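PDB 3CLW: conserved exported protein from Bacteroides fragilis, which is of unknown function but probably hydrolyses O-glycosidic bonds in carbohydrates. Local coordinates for residues 155-160 / 204-209; 162-167 / 179-184. One frame throughout, in Å; residues are numbered along the deposited sequence.

Interaction 1: 155-160 / 204-209; sequences DKFDDF and KADLYR
The guanidinium of Arg209 lies nearly flat on the ring of Phe157, the two planes tilted by 22° and their centres 4.1 Å apart. Arg209 CZ sits over the ring face, 29° off its normal, a cation-pi geometry displaced towards CD1, with NH1 further out over the CD1–CE1 bond, 3.4 Å from Phe157 CD1. The same face is used further back along the arginine: CD stands almost straight above the ring centre in a CH-pi contact, and Arg209 CB approaches the CD2–CE2 rim of that same face, 3.4 Å from Phe157 CD2. A bend at chi3 (78°) folds the arginine so that its methylene chain and its charged end share one aromatic face. Asp206, one helical turn earlier, borders the ring differently. Its carbonyl O lies at the ring edge, near the plane, 3.6 Å from Phe157 CE2, while Asp206 OD1 comes no closer than 4.0 Å to Phe157 CZ.

Both polar side chains have partners beyond the ring. Arg209 NH1 donates to the carbonyl of Asn154, just ahead of helix 157-173, and Asp206 OD2 accepts from the backbone N of Thr203 and of Ile150. Phenylalanine suits a buried position between two helices, and arginine suits the partly exposed border: the flat cation probably gains electrostatic attraction from the pi face while its in-plane N-H groups stay available for hydrogen bonds.

Interaction 2: 162-167 / 179-184; sequences RFLVKS and NYISPN
Helix 157-173 packs against strand 178-182, the backbones coming nearest at Leu164 and Ile181, whose CA atoms are 7.4 Å apart. Both residues direct their CB atoms at the opposing segment, and the side chains meet at an oblique angle, with Leu164 CD1 3.9 Å from Ile181 CG2. The two branches of Ile181 divide the work. With CG1 beside the backbone N (chi1 -70°) and CG2 anti to it, CG2 faces Leu164, whereas Ile181 CD1 reaches further along the helix to within 4.3 Å of Val165 CG2 and also rests 3.9 Å from the carbonyl O of Leu164. A beta-branched isoleucine suits the strand and offers two separate surfaces to the helix.

Helix and strand are neighbouring elements of the TIM-barrel fold to which the family belongs: the strand is paired in parallel with 125-128 and 226-232, and the helix covers its outward side. Ser182, next along, turns its CB away from the helix, and its OG bonds to Glu231 OE1. Where the strand ends, Pro183 adds a rigid apolar ring crossing Leu164 at about a right angle, with Pro183 CB 3.9 Å from Leu164 CD1, the methyl that also meets Ile181. Val165, buried beside Leu164, also packs on Ala217, Ile218 and Ala221 of helix 204-221.

How the interactions relate
From the N terminus the chain reaches 155-160 first, enters helix 157-173 and passes through 162-167 before turning back into strand 178-182. There interaction 2 closes a short loop, with only 11 residues between its segments. The chain then runs on to helix 204-221, whose first turns return to the start of helix 157-173 in interaction 1, so interaction 2 is nested inside the larger loop. Helix 157-173 serves both: its beginning meets the next helix around the barrel, and its middle lies on the strand. The contacts, with centres 12 Å apart, touch directly where Leu207 packs on Asn184 and Phe160 on Pro183, joining two outer helices to one barrel strand.

Interaction 1: 155-160 / 204-209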
loop_
_atom_site.group_PDB
_atom_site.type_symbol
_atom_site.label_atom_id
_atom_site.label_comp_id
_atom_site.label_asym_id
_atom_site.label_seq_id
_atom_site.Cartn_x
_atom_site.Cartn_y
_atom_site.Cartn_z
ATOM N N ASP A 155 -3.810 26.226 16.356
ATOM C CA ASP A 155 -2.598 26.927 16.008
ATOM C C ASP A 155 -1.408 25.973 15.872
ATOM O O ASP A 155 -0.269 26.421 15.921
ATOM C CB ASP A 155 -2.294 27.956 17.089
ATOM C CG ASP A 155 -1.969 27.313 18.427
ATOM O OD1 ASP A 155 -2.420 26.163 18.671
ATOM O OD2 ASP A 155 -1.258 27.951 19.227
ATOM N N LYS A 156 -1.669 24.672 15.745
ATOM C CA LYS A 156 -0.580 23.682 15.658
ATOM C C LYS A 156 -0.468 22.962 14.305
ATOM O O LYS A 156 0.233 21.953 14.187
ATOM C CB LYS A 156 -0.633 22.652 16.815
ATOM C CG LYS A 156 -0.828 23.218 18.221
ATOM C CD LYS A 156 0.424 23.861 18.809
ATOM C CE LYS A 156 0.354 23.895 20.350
ATOM N NZ LYS A 156 -0.896 24.535 20.929
ATOM N N PHE A 157 -1.163 23.455 13.289
ATOM C CA PHE A 157 -1.022 22.901 11.956
ATOM C C PHE A 157 0.375 23.207 11.471
ATOM O O PHE A 157 1.008 22.351 10.870
ATOM C CB PHE A 157 -2.065 23.415 10.972
ATOM C CG PHE A 157 -3.476 22.910 11.224
ATOM C CD1 PHE A 157 -4.199 23.306 12.355
ATOM C CD2 PHE A 157 -4.087 22.051 10.330
ATOM C CE1 PHE A 157 -5.541 22.859 12.558
ATOM C CE2 PHE A 157 -5.415 21.600 10.535
ATOM C CZ PHE A 157 -6.137 22.018 11.647
ATOM N N ASP A 158 0.890 24.392 11.775
ATOM C CA ASP A 158 2.258 24.712 11.383
ATOM C C ASP A 158 3.310 23.930 12.194
ATOM O O ASP A 158 4.264 23.407 11.614
ATOM C CB ASP A 158 2.509 26.225 11.404
ATOM C CG ASP A 158 2.362 26.827 12.787
ATOM O OD1 ASP A 158 1.487 26.406 13.580
ATOM O OD2 ASP A 158 3.136 27.741 13.086
ATOM N N ASP A 159 3.117 23.843 13.515
ATOM C CA ASP A 159 3.970 23.039 14.396
ATOM C C ASP A 159 4.045 21.573 13.933
ATOM O O ASP A 159 5.135 20.989 13.855
ATOM C CB ASP A 159 3.471 23.086 15.852
ATOM C CG ASP A 159 3.350 24.493 16.379
ATOM O OD1 ASP A 159 4.188 24.904 17.184
ATOM O OD2 ASP A 159 2.426 25.204 15.976
ATOM N N PHE A 160 2.888 20.992 13.643
ATOM C CA PHE A 160 2.825 19.618 13.190
ATOM C C PHE A 160 3.531 19.460 11.835
ATOM O O PHE A 160 4.391 18.576 11.678
ATOM C CB PHE A 160 1.378 19.115 13.178
ATOM C CG PHE A 160 1.222 17.673 12.799
ATOM C CD1 PHE A 160 2.181 16.724 13.155
ATOM C CD2 PHE A 160 0.083 17.258 12.108
ATOM C CE1 PHE A 160 2.032 15.378 12.802
ATOM C CE2 PHE A 160 -0.100 15.905 11.763
ATOM C CZ PHE A 160 0.902 14.952 12.119
ATOM N N LYS A 204 -12.246 18.181 5.369
ATOM C CA LYS A 204 -11.496 18.678 4.226
ATOM C C LYS A 204 -10.832 20.013 4.559
ATOM O O LYS A 204 -9.721 20.278 4.088
ATOM C CB LYS A 204 -12.334 18.773 2.958
ATOM C CG LYS A 204 -12.802 17.429 2.458
ATOM C CD LYS A 204 -13.474 17.551 1.113
ATOM C CE LYS A 204 -14.902 18.144 1.177
ATOM N NZ LYS A 204 -15.768 17.333 2.056
ATOM N N ALA A 205 -11.481 20.831 5.394
ATOM C CA ALA A 205 -10.837 22.065 5.845
ATOM C C ALA A 205 -9.551 21.757 6.606
ATOM O O ALA A 205 -8.541 22.429 6.417
ATOM C CB ALA A 205 -11.792 22.950 6.669
ATOM N N ASP A 206 -9.589 20.735 7.454
ATOM C CA ASP A 206 -8.408 20.269 8.186
ATOM C C ASP A 206 -7.315 19.805 7.213
ATOM O O ASP A 206 -6.171 20.219 7.306
ATOM C CB ASP A 206 -8.799 19.146 9.147
ATOM C CG ASP A 206 -9.833 19.591 10.194
ATOM O OD1 ASP A 206 -9.834 20.783 10.599
ATOM O OD2 ASP A 206 -10.653 18.746 10.615
ATOM N N LEU A 207 -7.712 18.984 6.252
ATOM C CA LEU A 207 -6.799 18.425 5.287
ATOM C C LEU A 207 -6.125 19.515 4.472
ATOM O O LEU A 207 -4.908 19.463 4.226
ATOM C CB LEU A 207 -7.545 17.440 4.369
ATOM C CG LEU A 207 -7.993 16.144 5.058
ATOM C CD1 LEU A 207 -8.841 15.294 4.124
ATOM C CD2 LEU A 207 -6.808 15.331 5.602
ATOM N N TYR A 208 -6.926 20.503 4.052
ATOM C CA TYR A 208 -6.434 21.620 3.262
ATOM C C TYR A 208 -5.373 22.401 4.033
ATOM O O TYR A 208 -4.331 22.760 3.476
ATOM C CB TYR A 208 -7.611 22.520 2.784
ATOM C CG TYR A 208 -7.171 23.761 2.043
ATOM C CD1 TYR A 208 -7.201 23.819 0.665
ATOM C CD2 TYR A 208 -6.693 24.879 2.745
ATOM C CE1 TYR A 208 -6.785 24.975 -0.015
ATOM C CE2 TYR A 208 -6.266 26.038 2.086
ATOM C CZ TYR A 208 -6.316 26.081 0.716
ATOM O OH TYR A 208 -5.901 27.233 0.072
ATOM N N ARG A 209 -5.621 22.644 5.309
ATOM C CA ARG A 209 -4.653 23.352 6.136
ATOM C C ARG A 209 -3.359 22.580 6.289
ATOM O O ARG A 209 -2.294 23.173 6.211
ATOM C CB ARG A 209 -5.199 23.702 7.532
ATOM C CG ARG A 209 -6.121 24.889 7.578
ATOM C CD ARG A 209 -6.327 25.391 9.016
ATOM N NE ARG A 209 -5.198 26.187 9.541
ATOM C CZ ARG A 209 -5.068 26.540 10.825
ATOM N NH1 ARG A 209 -5.964 26.166 11.739
ATOM N NH2 ARG A 209 -4.041 27.273 11.202
#

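Interaction 2: 162-167 / 179-184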
loop_
_atom_site.group_PDB
_atom_site.type_symbol
_atom_site.label_atom_id
_atom_site.label_comp_id
_atom_site.label_asym_id
_atom_site.label_seq_id
_atom_site.Cartn_x
_atom_site.Cartn_y
_atom_site.Cartn_z
ATOM N N ARG A 162 5.832 21.304 10.649
ATOM C CA ARG A 162 7.246 21.468 10.884
ATOM C C ARG A 162 7.914 20.202 11.482
ATOM O O ARG A 162 9.040 19.873 11.138
ATOM C CB ARG A 162 7.529 22.689 11.742
ATOM C CG ARG A 162 7.432 24.026 10.948
ATOM C CD ARG A 162 8.128 25.141 11.718
ATOM N NE ARG A 162 7.502 25.367 13.017
ATOM C CZ ARG A 162 6.529 26.259 13.252
ATOM N NH1 ARG A 162 6.034 27.028 12.266
ATOM N NH2 ARG A 162 6.033 26.384 14.488
ATOM N N PHE A 163 7.190 19.531 12.378
ATOM C CA PHE A 163 7.607 18.280 12.982
ATOM C C PHE A 163 7.810 17.198 11.911
ATOM O O PHE A 163 8.863 16.576 11.878
ATOM C CB PHE A 163 6.586 17.804 14.024
ATOM C CG PHE A 163 6.731 16.344 14.386
ATOM C CD1 PHE A 163 7.802 15.908 15.171
ATOM C CD2 PHE A 163 5.800 15.407 13.935
ATOM C CE1 PHE A 163 7.958 14.551 15.512
ATOM C CE2 PHE A 163 5.924 14.033 14.288
ATOM C CZ PHE A 163 7.037 13.621 15.072
ATOM N N LEU A 164 6.801 17.008 11.053
ATOM C CA LEU A 164 6.867 16.069 9.930
ATOM C C LEU A 164 7.994 16.369 8.930
ATOM O O LEU A 164 8.678 15.457 8.490
ATOM C CB LEU A 164 5.542 16.016 9.182
ATOM C CG LEU A 164 4.331 15.473 9.936
ATOM C CD1 LEU A 164 3.084 15.672 9.105
ATOM C CD2 LEU A 164 4.559 13.973 10.179
ATOM N N VAL A 165 8.200 17.646 8.613
ATOM C CA VAL A 165 9.267 18.048 7.710
ATOM C C VAL A 165 10.649 17.877 8.324
ATOM O O VAL A 165 11.541 17.386 7.663
ATOM C CB VAL A 165 9.084 19.500 7.159
ATOM C CG1 VAL A 165 10.377 20.020 6.542
ATOM C CG2 VAL A 165 7.966 19.529 6.144
ATOM N N LYS A 166 10.824 18.292 9.577
ATOM C CA LYS A 166 12.105 18.092 10.271
ATOM C C LYS A 166 12.510 16.601 10.379
ATOM O O LYS A 166 13.690 16.282 10.272
ATOM C CB LYS A 166 12.124 18.746 11.661
ATOM C CG LYS A 166 13.285 18.228 12.574
ATOM C CD LYS A 166 13.886 19.329 13.378
ATOM C CE LYS A 166 15.072 18.826 14.193
ATOM N NZ LYS A 166 15.566 19.898 15.084
ATOM N N SER A 167 11.533 15.728 10.625
ATOM C CA SER A 167 11.755 14.272 10.705
ATOM C C SER A 167 12.214 13.716 9.348
ATOM O O SER A 167 13.206 12.960 9.275
ATOM C CB SER A 167 10.483 13.541 11.157
ATOM O OG SER A 167 10.094 13.904 12.459
ATOM N N ASN A 179 10.601 10.486 0.262
ATOM C CA ASN A 179 10.069 11.255 -0.851
ATOM C C ASN A 179 8.628 11.733 -0.667
ATOM O O ASN A 179 8.150 12.572 -1.438
ATOM C CB ASN A 179 10.203 10.444 -2.137
ATOM C CG ASN A 179 11.649 10.085 -2.442
ATOM O OD1 ASN A 179 12.560 10.904 -2.247
ATOM N ND2 ASN A 179 11.871 8.857 -2.903
ATOM N N TYR A 180 7.932 11.200 0.341
ATOM C CA TYR A 180 6.509 11.510 0.557
ATOM C C TYR A 180 6.189 11.624 2.040
ATOM O O TYR A 180 6.822 10.953 2.873
ATOM C CB TYR A 180 5.627 10.419 -0.027
ATOM C CG TYR A 180 6.020 9.923 -1.421
ATOM C CD1 TYR A 180 6.858 8.798 -1.589
ATOM C CD2 TYR A 180 5.531 10.562 -2.564
ATOM C CE1 TYR A 180 7.203 8.339 -2.858
ATOM C CE2 TYR A 180 5.875 10.132 -3.833
ATOM C CZ TYR A 180 6.703 9.014 -3.980
ATOM O OH TYR A 180 7.004 8.594 -5.255
ATOM N N ILE A 181 5.242 12.497 2.366
ATOM C CA ILE A 181 4.714 12.654 3.723
ATOM C C ILE A 181 3.218 12.595 3.654
ATOM O O ILE A 181 2.604 13.382 2.935
ATOM C CB ILE A 181 5.080 13.995 4.382
ATOM C CG1 ILE A 181 6.569 14.065 4.724
ATOM C CG2 ILE A 181 4.267 14.205 5.689
ATOM C CD1 ILE A 181 7.097 15.467 4.895
ATOM N N SER A 182 2.644 11.690 4.426
ATOM C CA SER A 182 1.209 11.502 4.498
ATOM C C SER A 182 0.699 11.873 5.904
ATOM O O SER A 182 0.820 11.096 6.845
ATOM C CB SER A 182 0.877 10.074 4.081
ATOM O OG SER A 182 -0.503 9.864 4.092
ATOM N N PRO A 183 0.171 13.110 6.061
ATOM C CA PRO A 183 -0.114 13.631 7.412
ATOM C C PRO A 183 -1.368 13.042 8.069
ATOM O O PRO A 183 -1.470 13.021 9.309
ATOM C CB PRO A 183 -0.267 15.149 7.177
ATOM C CG PRO A 183 -0.852 15.234 5.779
ATOM C CD PRO A 183 -0.178 14.092 5.008
ATOM N N ASN A 184 -2.290 12.527 7.271
ATOM C CA ASN A 184 -3.578 12.084 7.829
ATOM C C ASN A 184 -3.992 10.723 7.308
ATOM O O ASN A 184 -3.869 10.450 6.100
ATOM C CB ASN A 184 -4.680 13.095 7.491
ATOM C CG ASN A 184 -4.427 14.475 8.101
ATOM O OD1 ASN A 184 -3.596 15.258 7.600
ATOM N ND2 ASN A 184 -5.155 14.785 9.194
#